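Local structure of SusD-like carbohydrate binding protein (3LEW) at residues Glu35-Asn38 with Asn42-Tyr45; Asp53-Asp58 with Asn71-Ile76; Tyr65-His70 with Phe271-Thr276; Ser265-Gln270 with Gly339-Met344; Tyr282-Asn287 with Thr310-Asp315. The protein probably binds carbohydrate at the outer membrane of Bacteroides vulgatus, as a member of the SusD family of nutrient-binding proteins. One frame throughout, in Å; residues are numbered along the deposited sequence.

Contact 1. Residues Glu35-Asn38 with Asn42-Tyr45; sequences ETFN and NPGY
A reversal of the loop between helix 19-35 and helix 46-54 brings Phe37 against Pro43 and Asn38 against Asn42, with a single beta bridge at Phe37 and Pro43, whose CA atoms are 4.6 Å apart. Asn42 does most of the gripping. Its backbone O takes the N-H of Asn38 (Asn38 N to Asn42 O 3.0 Å), and Asn42 O also lies 3.3 Å from Phe37 CA in a CH...O contact. Its side chain adds a second bond: Asn42 ND2 donates to Asn38 O at 3.1 Å, nearly straight at 167°, with the acceptor in the amide plane and the donor in the plane of the carbonyl. The first torsion of Asn42 (chi1 -63°) turns CG away from its own carbonyl and swings the amide across to the Asn38 carbonyl, while its OD1 is bonded to Thr82. One step on, Gly44 N reaches Thr36 O at 2.8 Å, a weak, bent bond. Phe37 meets Pro43 through one corner of its ring, Phe37 CE1 to Pro43 CB 3.7 Å, the two side chains lying obliquely. At Gly44 a CB would come tight against Glu35 N, and the positive phi suits a residue without one. Pro43 is the centre of an inverse gamma turn, set within the loop that links helix 19-35 to helix 46-54.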
# COMPACT_ATOMS: atom_id res chain seq x y z
N GLU A 35 7.02 -0.78 12.91
CA GLU A 35 7.12 -1.86 13.89
C GLU A 35 6.03 -1.93 14.95
O GLU A 35 5.96 -2.93 15.68
CB GLU A 35 8.47 -1.79 14.61
CG GLU A 35 9.67 -2.13 13.77
CD GLU A 35 9.79 -3.64 13.49
OE1 GLU A 35 10.02 -4.42 14.44
OE2 GLU A 35 9.62 -4.04 12.34
N THR A 36 5.21 -0.89 15.08
CA THR A 36 4.33 -0.82 16.24
C THR A 36 3.07 -1.68 16.04
O THR A 36 2.29 -1.45 15.14
CB THR A 36 3.92 0.65 16.50
OG1 THR A 36 5.14 1.39 16.70
CG2 THR A 36 3.01 0.77 17.72
N PHE A 37 2.86 -2.63 16.96
CA PHE A 37 1.63 -3.41 16.96
C PHE A 37 0.45 -2.63 17.55
O PHE A 37 0.62 -1.90 18.54
CB PHE A 37 1.79 -4.65 17.83
CG PHE A 37 2.59 -5.78 17.20
CD1 PHE A 37 2.07 -6.55 16.16
CD2 PHE A 37 3.85 -6.12 17.69
CE1 PHE A 37 2.80 -7.63 15.63
CE2 PHE A 37 4.54 -7.21 17.15
CZ PHE A 37 4.00 -7.95 16.12
N ASN A 38 -0.75 -2.86 17.00
CA ASN A 38 -1.98 -2.66 17.81
C ASN A 38 -2.73 -4.02 17.92
O ASN A 38 -3.65 -4.33 17.14
CB ASN A 38 -2.86 -1.52 17.26
CG ASN A 38 -4.06 -1.26 18.14
OD1 ASN A 38 -4.06 -1.63 19.34
ND2 ASN A 38 -5.10 -0.65 17.58
N ASN A 42 -2.52 -6.17 13.91
CA ASN A 42 -2.05 -4.96 13.23
C ASN A 42 -0.56 -4.69 13.40
O ASN A 42 -0.16 -3.89 14.28
CB ASN A 42 -2.84 -3.75 13.76
CG ASN A 42 -4.33 -3.88 13.43
OD1 ASN A 42 -4.69 -3.78 12.27
ND2 ASN A 42 -5.18 -4.10 14.45
N PRO A 43 0.26 -5.29 12.56
CA PRO A 43 1.74 -5.12 12.74
C PRO A 43 2.28 -3.90 12.04
O PRO A 43 2.74 -3.98 10.91
CB PRO A 43 2.31 -6.46 12.19
CG PRO A 43 1.09 -7.36 12.02
CD PRO A 43 -0.06 -6.46 11.73
N GLY A 44 2.18 -2.73 12.67
CA GLY A 44 2.68 -1.50 12.05
C GLY A 44 1.96 -1.03 10.81
O GLY A 44 0.81 -1.45 10.53
N TYR A 45 2.61 -0.13 10.06
CA TYR A 45 2.00 0.45 8.86
C TYR A 45 1.52 -0.57 7.82
O TYR A 45 0.54 -0.32 7.07
CB TYR A 45 2.96 1.43 8.20
CG TYR A 45 2.44 2.06 6.93
CD1 TYR A 45 1.57 3.13 6.99
CD2 TYR A 45 2.87 1.64 5.68
CE1 TYR A 45 1.11 3.73 5.82
CE2 TYR A 45 2.41 2.22 4.55
CZ TYR A 45 1.54 3.26 4.61
OH TYR A 45 1.07 3.90 3.48

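Contact 2. Residues Asp53-Asp58 with Asn71-Ile76; sequences DAMGSD and NEFSAI
Met55, present as selenomethionine, fills the angle between Phe73 and Ile76 just where helix 46-54 ends. Its CB rests 3.8 Å from Phe73 CE1, while farther out the selenium of Met55 meets Ile76 CG1 at 3.6 Å, the two side chains crossing at about a right angle. The Met55 chain runs extended through chi2 and bends at chi3 (70°), bringing its methyl CE to the side of Ile76 CB. Phe73 turns its edge to the Met55 backbone: Met55 O lies near the ring plane, 3.4 Å from Phe73 CE1. That buried carbonyl has no hydrogen-bonding partner, so the polarised ring hydrogens probably give it some compensation. Asn71 supplies the polar tie. Asn71 ND2 donates to Ala54 O at 2.9 Å and 163°, in the carbonyl plane on a lone pair and almost flat with its own amide. The same oxygen receives a CH...O contact from Asn71 CA, so one carbonyl of the last helical turn is held twice by one residue. Asn71 ND2 also bonds Val59 O and OD1 bonds Leu61 N, extending the tie to strand 59-61. A phi of 73° at Phe73 allows two bonds back into the last turn of helix 68-71, the Schellman motif that ends this short helix.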
# COMPACT_ATOMS: atom_id res chain seq x y z
N ASP A 53 -5.86 -4.33 0.69
CA ASP A 53 -6.08 -5.44 -0.22
C ASP A 53 -7.25 -6.30 0.17
O ASP A 53 -7.95 -6.80 -0.70
CB ASP A 53 -4.78 -6.27 -0.37
CG ASP A 53 -3.71 -5.50 -1.13
OD1 ASP A 53 -4.04 -4.72 -2.06
OD2 ASP A 53 -2.52 -5.69 -0.81
N ALA A 54 -7.48 -6.51 1.48
CA ALA A 54 -8.65 -7.24 1.93
C ALA A 54 -9.93 -6.53 1.48
O ALA A 54 -10.95 -7.16 1.23
CB ALA A 54 -8.63 -7.41 3.50
N MSE A 55 -9.86 -5.22 1.33
CA MSE A 55 -11.02 -4.43 0.91
C MSE A 55 -11.13 -4.23 -0.64
O MSE A 55 -11.75 -3.27 -1.10
CB MSE A 55 -10.92 -3.13 1.70
CG MSE A 55 -11.16 -3.35 3.21
SE MSE A 55 -10.76 -1.82 4.26
CE MSE A 55 -12.20 -0.62 3.75
N GLY A 56 -10.59 -5.19 -1.40
CA GLY A 56 -10.56 -5.11 -2.83
C GLY A 56 -11.30 -6.27 -3.48
O GLY A 56 -12.07 -7.01 -2.83
N SER A 57 -11.07 -6.42 -4.77
CA SER A 57 -11.77 -7.40 -5.57
C SER A 57 -11.03 -8.71 -5.67
O SER A 57 -11.61 -9.66 -6.20
CB SER A 57 -11.99 -6.85 -6.99
OG SER A 57 -12.83 -5.68 -6.94
N ASP A 58 -9.76 -8.73 -5.27
CA ASP A 58 -8.89 -9.86 -5.66
C ASP A 58 -8.43 -10.79 -4.55
O ASP A 58 -7.66 -11.79 -4.81
CB ASP A 58 -7.69 -9.32 -6.41
CG ASP A 58 -8.10 -8.47 -7.60
OD1 ASP A 58 -9.03 -8.93 -8.30
OD2 ASP A 58 -7.55 -7.35 -7.75
N ASN A 71 -12.20 -7.97 5.01
CA ASN A 71 -12.72 -8.55 3.79
C ASN A 71 -14.23 -8.32 3.68
O ASN A 71 -14.75 -8.18 2.58
CB ASN A 71 -12.32 -10.03 3.71
CG ASN A 71 -12.37 -10.63 2.30
OD1 ASN A 71 -12.82 -11.77 2.15
ND2 ASN A 71 -11.81 -9.93 1.29
N GLU A 72 -14.91 -8.28 4.82
CA GLU A 72 -16.35 -8.05 4.93
C GLU A 72 -16.77 -6.58 4.83
O GLU A 72 -17.98 -6.26 4.75
CB GLU A 72 -16.82 -8.48 6.32
CG GLU A 72 -16.69 -9.92 6.64
CD GLU A 72 -17.38 -10.27 7.93
OE1 GLU A 72 -17.31 -9.48 8.90
OE2 GLU A 72 -18.01 -11.33 7.98
N PHE A 73 -15.78 -5.69 4.91
CA PHE A 73 -15.97 -4.22 4.96
C PHE A 73 -16.49 -3.69 6.29
O PHE A 73 -16.97 -2.54 6.38
CB PHE A 73 -16.80 -3.69 3.78
CG PHE A 73 -16.13 -3.86 2.45
CD1 PHE A 73 -15.23 -2.93 1.98
CD2 PHE A 73 -16.41 -4.94 1.67
CE1 PHE A 73 -14.58 -3.10 0.75
CE2 PHE A 73 -15.80 -5.13 0.49
CZ PHE A 73 -14.87 -4.21 0.01
N SER A 74 -16.44 -4.50 7.34
CA SER A 74 -16.91 -3.98 8.64
C SER A 74 -15.81 -3.35 9.53
O SER A 74 -16.16 -2.54 10.41
CB SER A 74 -17.67 -5.06 9.40
OG SER A 74 -16.79 -6.04 9.83
N ALA A 75 -14.53 -3.72 9.31
CA ALA A 75 -13.42 -3.34 10.21
C ALA A 75 -13.10 -1.84 10.25
O ALA A 75 -13.04 -1.25 11.32
CB ALA A 75 -12.13 -4.12 9.83
N ILE A 76 -12.92 -1.23 9.09
CA ILE A 76 -12.48 0.16 9.04
C ILE A 76 -13.67 1.10 9.32
O ILE A 76 -13.57 1.98 10.17
CB ILE A 76 -11.77 0.45 7.69
CG1 ILE A 76 -10.47 -0.39 7.58
CG2 ILE A 76 -11.45 1.97 7.53
CD1 ILE A 76 -9.34 0.09 8.55

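Contact 3. Residues Tyr65-His70 with Phe271-Thr276; sequences YGFRTH and FHYLDT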
# COMPACT_ATOMS: atom_id res chain seq x y z
N TYR A 65 -7.73 -15.62 12.57
CA TYR A 65 -7.42 -14.33 13.19
C TYR A 65 -6.84 -13.35 12.19
O TYR A 65 -6.04 -13.70 11.30
CB TYR A 65 -6.41 -14.57 14.30
CG TYR A 65 -5.98 -13.35 15.06
CD1 TYR A 65 -6.78 -12.85 16.07
CD2 TYR A 65 -4.77 -12.75 14.82
CE1 TYR A 65 -6.37 -11.73 16.82
CE2 TYR A 65 -4.37 -11.65 15.57
CZ TYR A 65 -5.16 -11.17 16.57
OH TYR A 65 -4.75 -10.06 17.31
N GLY A 66 -7.24 -12.08 12.37
CA GLY A 66 -6.67 -10.99 11.60
C GLY A 66 -7.63 -10.15 10.80
O GLY A 66 -8.18 -9.15 11.34
N PHE A 67 -7.77 -10.46 9.50
CA PHE A 67 -8.39 -9.53 8.55
C PHE A 67 -9.71 -9.95 7.95
O PHE A 67 -10.17 -9.32 6.97
CB PHE A 67 -7.37 -9.22 7.46
CG PHE A 67 -6.24 -8.35 7.97
CD1 PHE A 67 -5.09 -8.92 8.55
CD2 PHE A 67 -6.31 -6.98 7.83
CE1 PHE A 67 -4.04 -8.09 9.02
CE2 PHE A 67 -5.26 -6.19 8.27
CZ PHE A 67 -4.13 -6.74 8.86
N ARG A 68 -10.37 -10.92 8.56
CA ARG A 68 -11.68 -11.38 8.01
C ARG A 68 -12.70 -10.22 7.98
O ARG A 68 -13.39 -10.07 6.99
CB ARG A 68 -12.26 -12.57 8.76
CG ARG A 68 -13.64 -13.06 8.15
CD ARG A 68 -14.45 -13.97 9.11
NE ARG A 68 -14.71 -13.27 10.38
CZ ARG A 68 -15.82 -12.61 10.71
NH1 ARG A 68 -16.85 -12.56 9.86
NH2 ARG A 68 -15.92 -12.02 11.89
N THR A 69 -12.79 -9.41 9.04
CA THR A 69 -13.76 -8.34 9.09
C THR A 69 -13.45 -7.25 8.04
O THR A 69 -14.34 -6.57 7.61
CB THR A 69 -13.92 -7.73 10.47
OG1 THR A 69 -12.67 -7.17 10.91
CG2 THR A 69 -14.45 -8.79 11.52
N HIS A 70 -12.19 -7.08 7.66
CA HIS A 70 -11.78 -6.16 6.60
C HIS A 70 -12.31 -6.66 5.27
O HIS A 70 -12.83 -5.85 4.48
CB HIS A 70 -10.23 -5.96 6.55
CG HIS A 70 -9.63 -5.61 7.88
ND1 HIS A 70 -9.67 -6.49 8.94
CD2 HIS A 70 -8.96 -4.52 8.32
CE1 HIS A 70 -9.08 -5.94 9.99
NE2 HIS A 70 -8.62 -4.74 9.64
N PHE A 271 3.57 -11.49 7.57
CA PHE A 271 3.71 -12.70 6.74
C PHE A 271 2.86 -13.88 7.24
O PHE A 271 2.55 -14.79 6.46
CB PHE A 271 5.20 -13.08 6.57
CG PHE A 271 5.90 -12.30 5.45
CD1 PHE A 271 6.39 -11.02 5.66
CD2 PHE A 271 6.03 -12.84 4.19
CE1 PHE A 271 7.01 -10.31 4.65
CE2 PHE A 271 6.66 -12.13 3.16
CZ PHE A 271 7.15 -10.85 3.40
N HIS A 272 2.45 -13.89 8.50
CA HIS A 272 1.49 -14.89 8.92
C HIS A 272 0.12 -14.79 8.22
O HIS A 272 -0.63 -15.78 8.18
CB HIS A 272 1.31 -14.91 10.44
CG HIS A 272 2.50 -15.42 11.18
ND1 HIS A 272 2.98 -16.71 11.02
CD2 HIS A 272 3.28 -14.83 12.12
CE1 HIS A 272 4.00 -16.89 11.85
NE2 HIS A 272 4.21 -15.76 12.51
N TYR A 273 -0.18 -13.62 7.68
CA TYR A 273 -1.39 -13.34 6.88
C TYR A 273 -1.11 -13.57 5.38
O TYR A 273 -1.90 -14.22 4.66
CB TYR A 273 -1.90 -11.89 7.15
CG TYR A 273 -2.04 -11.61 8.64
CD1 TYR A 273 -2.95 -12.32 9.40
CD2 TYR A 273 -1.26 -10.63 9.28
CE1 TYR A 273 -3.07 -12.13 10.76
CE2 TYR A 273 -1.36 -10.43 10.64
CZ TYR A 273 -2.25 -11.18 11.39
OH TYR A 273 -2.37 -11.00 12.75
N LEU A 274 0.01 -13.02 4.92
CA LEU A 274 0.34 -13.01 3.47
C LEU A 274 0.89 -14.33 2.93
O LEU A 274 0.74 -14.61 1.74
CB LEU A 274 1.35 -11.93 3.15
CG LEU A 274 0.97 -10.48 3.40
CD1 LEU A 274 2.14 -9.59 3.10
CD2 LEU A 274 -0.26 -10.14 2.52
N ASP A 275 1.56 -15.11 3.77
CA ASP A 275 2.16 -16.37 3.35
C ASP A 275 1.10 -17.44 3.53
O ASP A 275 0.74 -17.78 4.66
CB ASP A 275 3.42 -16.66 4.17
CG ASP A 275 4.14 -17.91 3.73
OD1 ASP A 275 3.49 -18.82 3.17
OD2 ASP A 275 5.36 -18.02 4.01
N THR A 276 0.61 -17.95 2.41
CA THR A 276 -0.45 -18.96 2.39
C THR A 276 0.09 -20.32 1.97
O THR A 276 -0.68 -21.25 1.70
CB THR A 276 -1.59 -18.54 1.45
OG1 THR A 276 -1.07 -18.31 0.11
CG2 THR A 276 -2.26 -17.25 1.97
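The ring of Tyr273 receives the edge of Phe67 on one face, in a T-shaped stack with centroids 5.2 Å apart and planes at 78°. Phe67 CE1 does the touching, 3.8 Å from Tyr273 CD2 and displaced toward the rim. Along the edge of the tyrosine ring lies the carbonyl of Tyr65, Tyr65 O being 3.4 Å from Tyr273 CE1. At the far end, Tyr273 OH sits near the plane of the Tyr65 ring, at its edge, 3.5 Å from Tyr65 CE2; the hydroxyl is itself hydrogen-bonded to Tyr40 O. Phe67 CD2 stands over the centre of the His70 imidazole. Gly66 passes close to the tyrosine, and a CB there would clash with Tyr273 CE1. With chi1 at -50°, the Tyr273 ring is directed from helix 271-274 to the loop at Gly66. A leucine in place of Tyr273 would probably leave the edge of Phe67 without its aromatic face and Tyr40 O without this hydroxyl. Phe67 stands at the N-cap position of helix 68-71 and touches Arg50 of helix 46-54, while Tyr273 packs on Phe286 of strand 286-288, so the rings lie where these elements converge.

Contact 4. Residues Ser265-Gln270 with Gly339-Met344; sequences SNASYQ and GDIVLM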
# COMPACT_ATOMS: atom_id res chain seq x y z
N SER A 265 11.89 -7.31 14.36
CA SER A 265 11.11 -8.40 13.75
C SER A 265 9.60 -8.28 13.88
O SER A 265 8.88 -9.22 13.47
CB SER A 265 11.54 -9.74 14.31
OG SER A 265 11.27 -9.81 15.70
N ASN A 266 9.09 -7.16 14.38
CA ASN A 266 7.63 -7.07 14.53
C ASN A 266 6.90 -7.03 13.21
O ASN A 266 5.85 -7.70 13.06
CB ASN A 266 7.22 -5.83 15.34
CG ASN A 266 7.68 -5.84 16.78
OD1 ASN A 266 8.24 -6.81 17.31
ND2 ASN A 266 7.42 -4.70 17.47
N ALA A 267 7.40 -6.29 12.22
CA ALA A 267 6.68 -6.16 10.97
C ALA A 267 6.50 -7.51 10.27
O ALA A 267 5.49 -7.71 9.59
CB ALA A 267 7.38 -5.14 10.01
N SER A 268 7.48 -8.40 10.47
CA SER A 268 7.46 -9.73 9.85
C SER A 268 6.18 -10.51 10.17
O SER A 268 5.80 -11.42 9.43
CB SER A 268 8.66 -10.54 10.28
OG SER A 268 9.87 -9.96 9.84
N TYR A 269 5.55 -10.21 11.30
CA TYR A 269 4.37 -10.94 11.73
C TYR A 269 3.28 -10.91 10.67
O TYR A 269 2.46 -11.86 10.55
CB TYR A 269 3.87 -10.41 13.10
CG TYR A 269 2.94 -11.35 13.82
CD1 TYR A 269 1.56 -11.33 13.55
CD2 TYR A 269 3.41 -12.23 14.78
CE1 TYR A 269 0.68 -12.18 14.24
CE2 TYR A 269 2.56 -13.09 15.45
CZ TYR A 269 1.17 -13.04 15.18
OH TYR A 269 0.30 -13.87 15.84
N GLN A 270 3.25 -9.87 9.84
CA GLN A 270 2.26 -9.81 8.78
C GLN A 270 2.40 -10.86 7.68
O GLN A 270 1.44 -11.13 6.96
CB GLN A 270 2.12 -8.45 8.20
CG GLN A 270 3.26 -7.94 7.36
CD GLN A 270 3.28 -6.34 7.35
OE1 GLN A 270 2.62 -5.75 6.51
NE2 GLN A 270 4.11 -5.69 8.22
N GLY A 339 10.57 -11.65 7.46
CA GLY A 339 10.33 -11.32 6.05
C GLY A 339 10.24 -9.83 5.90
O GLY A 339 9.56 -9.18 6.69
N ASP A 340 10.91 -9.27 4.88
CA ASP A 340 10.97 -7.83 4.71
C ASP A 340 9.69 -7.31 4.06
O ASP A 340 9.00 -8.03 3.34
CB ASP A 340 12.19 -7.38 3.87
CG ASP A 340 13.55 -7.75 4.51
OD1 ASP A 340 13.61 -8.26 5.67
OD2 ASP A 340 14.60 -7.50 3.83
N ILE A 341 9.42 -6.03 4.28
CA ILE A 341 8.17 -5.41 3.84
C ILE A 341 8.44 -4.45 2.67
O ILE A 341 9.07 -3.42 2.86
CB ILE A 341 7.51 -4.61 4.96
CG1 ILE A 341 7.37 -5.42 6.25
CG2 ILE A 341 6.11 -4.11 4.48
CD1 ILE A 341 6.63 -6.77 6.13
N VAL A 342 7.93 -4.79 1.51
CA VAL A 342 8.07 -3.93 0.31
C VAL A 342 7.12 -2.70 0.41
O VAL A 342 5.97 -2.85 0.78
CB VAL A 342 7.84 -4.72 -0.99
CG1 VAL A 342 6.42 -5.24 -1.11
CG2 VAL A 342 8.15 -3.83 -2.24
N LEU A 343 7.62 -1.50 0.06
CA LEU A 343 6.81 -0.32 0.08
C LEU A 343 6.70 0.31 -1.34
O LEU A 343 5.68 0.91 -1.66
CB LEU A 343 7.42 0.71 1.06
CG LEU A 343 7.41 0.29 2.55
CD1 LEU A 343 8.26 1.29 3.39
CD2 LEU A 343 5.96 0.18 3.04
N MSE A 344 7.70 0.13 -2.17
CA MSE A 344 7.69 0.74 -3.52
C MSE A 344 8.65 -0.00 -4.42
O MSE A 344 9.81 -0.18 -4.04
CB MSE A 344 8.05 2.22 -3.48
CG MSE A 344 7.86 2.86 -4.78
SE MSE A 344 7.91 4.85 -4.55
CE MSE A 344 9.51 5.04 -3.79
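Ile341 sets CD1 against the Gln270 amide and CG1 against Ala267 CB, packing of an aliphatic branch on an amide and a methyl group, beside a polar bond between Ser268 and Gly339. A bend at chi2 of Ile341 presents CD1 to the glutamine. The two side chains approach from opposite directions, with Ile341 CD1 3.4 Å from Gln270 NE2 and 3.6 Å from Gln270 CD, while Ile341 CG1 lies 3.8 Å from Ala267 CB. Gln270 adopts a less roomy first torsion, its CG held between the backbone N and the carbonyl carbon (chi1 71°), and then extends. This folds the amide back over its own turn, where Gln270 NE2 donates to Ala267 O at 2.8 Å, 25° out of the carbonyl plane but nearly within the plane of the amide. The N of Gln270 bonds the same oxygen from the opposite face. With OE1 taken by Arg50, both ends of the amide are engaged and its rotation is fixed. The backbone bond from Gln270 N to Ala267 O is that of a 3-10 segment, 267-270, leading into helix 271-274; the partner strand 341-345 pairs antiparallel with strand 254-258, where Leu343 and Met344 both face Trp256 in a classic beta bulge. Ser268 OG accepts the N-H of Gly339, 3.0 Å from Gly339 N and nearly straight at 164°. The same hydroxyl is bonded to Gln260 OE1. Ile341 also touches Met34 of helix 19-35.

Contact 5. Residues Tyr282-Asn287 with Thr310-Asp315; sequences YYYSFN and TDPGAD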
# COMPACT_ATOMS: atom_id res chain seq x y z
N TYR A 282 1.01 -18.88 10.41
CA TYR A 282 0.05 -19.11 11.47
C TYR A 282 -1.37 -19.03 10.94
O TYR A 282 -2.24 -19.70 11.48
CB TYR A 282 0.17 -18.02 12.57
CG TYR A 282 1.32 -18.17 13.55
CD1 TYR A 282 2.17 -19.28 13.57
CD2 TYR A 282 1.54 -17.18 14.47
CE1 TYR A 282 3.21 -19.37 14.49
CE2 TYR A 282 2.59 -17.23 15.37
CZ TYR A 282 3.41 -18.32 15.39
OH TYR A 282 4.40 -18.37 16.33
N TYR A 283 -1.64 -18.16 9.96
CA TYR A 283 -3.02 -17.83 9.57
C TYR A 283 -3.33 -18.03 8.07
O TYR A 283 -4.49 -18.30 7.71
CB TYR A 283 -3.39 -16.39 9.98
CG TYR A 283 -3.02 -16.07 11.41
CD1 TYR A 283 -3.60 -16.78 12.46
CD2 TYR A 283 -2.06 -15.10 11.71
CE1 TYR A 283 -3.24 -16.54 13.76
CE2 TYR A 283 -1.71 -14.84 13.00
CZ TYR A 283 -2.29 -15.56 14.03
OH TYR A 283 -1.91 -15.31 15.34
N TYR A 284 -2.30 -17.96 7.24
CA TYR A 284 -2.41 -18.25 5.79
C TYR A 284 -3.73 -17.73 5.22
O TYR A 284 -4.46 -18.45 4.55
CB TYR A 284 -2.25 -19.77 5.53
CG TYR A 284 -2.82 -20.66 6.57
CD1 TYR A 284 -2.10 -21.02 7.69
CD2 TYR A 284 -4.12 -21.18 6.44
CE1 TYR A 284 -2.63 -21.84 8.69
CE2 TYR A 284 -4.66 -22.00 7.42
CZ TYR A 284 -3.92 -22.33 8.53
OH TYR A 284 -4.44 -23.20 9.50
N SER A 285 -4.02 -16.46 5.47
CA SER A 285 -5.41 -15.97 5.34
C SER A 285 -5.70 -15.15 4.08
O SER A 285 -6.86 -15.08 3.66
CB SER A 285 -5.78 -15.15 6.56
OG SER A 285 -4.85 -14.09 6.77
N PHE A 286 -4.66 -14.54 3.51
CA PHE A 286 -4.78 -13.71 2.28
C PHE A 286 -4.77 -14.59 1.04
O PHE A 286 -3.77 -14.73 0.35
CB PHE A 286 -3.70 -12.62 2.24
CG PHE A 286 -4.09 -11.37 2.98
CD1 PHE A 286 -4.30 -11.40 4.35
CD2 PHE A 286 -4.31 -10.20 2.32
CE1 PHE A 286 -4.71 -10.25 5.07
CE2 PHE A 286 -4.72 -9.06 3.04
CZ PHE A 286 -4.91 -9.10 4.39
N ASN A 287 -5.92 -15.21 0.77
CA ASN A 287 -6.02 -16.12 -0.33
C ASN A 287 -6.54 -15.35 -1.55
O ASN A 287 -6.89 -14.15 -1.46
CB ASN A 287 -6.86 -17.29 0.06
CG ASN A 287 -6.19 -18.10 1.16
OD1 ASN A 287 -5.22 -18.80 0.88
ND2 ASN A 287 -6.68 -17.99 2.40
N THR A 310 -4.31 -27.04 -0.17
CA THR A 310 -4.84 -27.14 1.17
C THR A 310 -4.01 -26.23 2.11
O THR A 310 -2.89 -25.79 1.77
CB THR A 310 -4.83 -28.61 1.66
OG1 THR A 310 -3.53 -29.17 1.41
CG2 THR A 310 -5.88 -29.44 0.91
N ASP A 311 -4.56 -25.96 3.29
CA ASP A 311 -3.91 -25.07 4.28
C ASP A 311 -2.50 -25.58 4.61
O ASP A 311 -2.29 -26.78 4.80
CB ASP A 311 -4.75 -24.97 5.55
CG ASP A 311 -6.09 -24.24 5.34
OD1 ASP A 311 -6.23 -23.43 4.39
OD2 ASP A 311 -6.99 -24.46 6.18
N PRO A 312 -1.51 -24.67 4.61
CA PRO A 312 -0.13 -25.14 4.76
C PRO A 312 0.07 -25.74 6.16
O PRO A 312 -0.32 -25.16 7.17
CB PRO A 312 0.70 -23.86 4.54
CG PRO A 312 -0.23 -22.76 4.85
CD PRO A 312 -1.61 -23.22 4.45
N GLY A 313 0.62 -26.93 6.20
CA GLY A 313 0.78 -27.65 7.46
C GLY A 313 -0.33 -28.64 7.81
O GLY A 313 -0.09 -29.55 8.61
N ALA A 314 -1.55 -28.47 7.26
CA ALA A 314 -2.70 -29.32 7.60
C ALA A 314 -2.54 -30.64 6.89
O ALA A 314 -1.96 -30.69 5.81
CB ALA A 314 -4.02 -28.68 7.19
N ASP A 315 -3.09 -31.69 7.48
CA ASP A 315 -3.13 -33.00 6.86
C ASP A 315 -3.96 -32.92 5.57
O ASP A 315 -5.12 -32.52 5.62
CB ASP A 315 -3.75 -34.03 7.81
CG ASP A 315 -3.93 -35.38 7.13
OD1 ASP A 315 -2.91 -36.00 6.73
OD2 ASP A 315 -5.08 -35.83 6.98
O HOH W 1 -6.44 -24.60 8.84
O HOH W 2 -2.14 -25.63 9.21
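Tyr284 has a left-handed backbone (phi 38°) and lays its ring against Asp311 and Pro312 with no direct hydrogen bond between the segments. Its first torsion is also tight, with CG wedged between the two backbone branches. Pro312 comes over one face: Pro312 CD stands 4.0 Å from the centroid of the Tyr284 ring, 28° off the normal, a CH-pi contact, and is 3.5 Å from Tyr284 CG. Farther along the ring, Tyr284 CE2 meets Asp311 CG at 3.4 Å, with ring and carboxylate planes 41° apart. Water 1 joins the polar ends, bonded to Tyr284 OH and donating to Asp311 OD2 at 2.7 Å. Water 2 donates to Pro312 O and reaches the phenol only weakly. The other carboxylate oxygen, OD1, pairs with Arg325 in a salt bridge. An alanine replacing Tyr284 would probably uncover the proline ring and leave water 1 without its phenolic partner. Within the same segment Asn287 ND2 donates to Tyr284 O. Asp311 to Ala314 form a type II turn between strands 306-309 and 321-326; Tyr284 comes just before strand 286-288, with its backbone bonded to His272 of helix 271-274.

How the contacts relate
Contacts 1 and 2 follow one another near the start of the chain, both within the region of the starch-binding-associated family, joined by helix 46-54. Contact 3 crosses contact 2 in sequence, their centres about 11 Å apart, and shares helix 68-71 with it. It brings in helix 271-274, which directly follows the 3-10 segment of contact 4. Contact 1 touches contact 4, about 10 Å away between centres, through Glu35 bonding to the backbone at Asn266 and Ala267. Contact 5, nested within the loop closed by contact 4, meets it through the Tyr269 and Tyr283 hydroxyls and lies about 10 Å between centres from contact 3, joined by His272 O and Tyr284 N. Segments some 200 residues apart in sequence thus meet around helix 271-274.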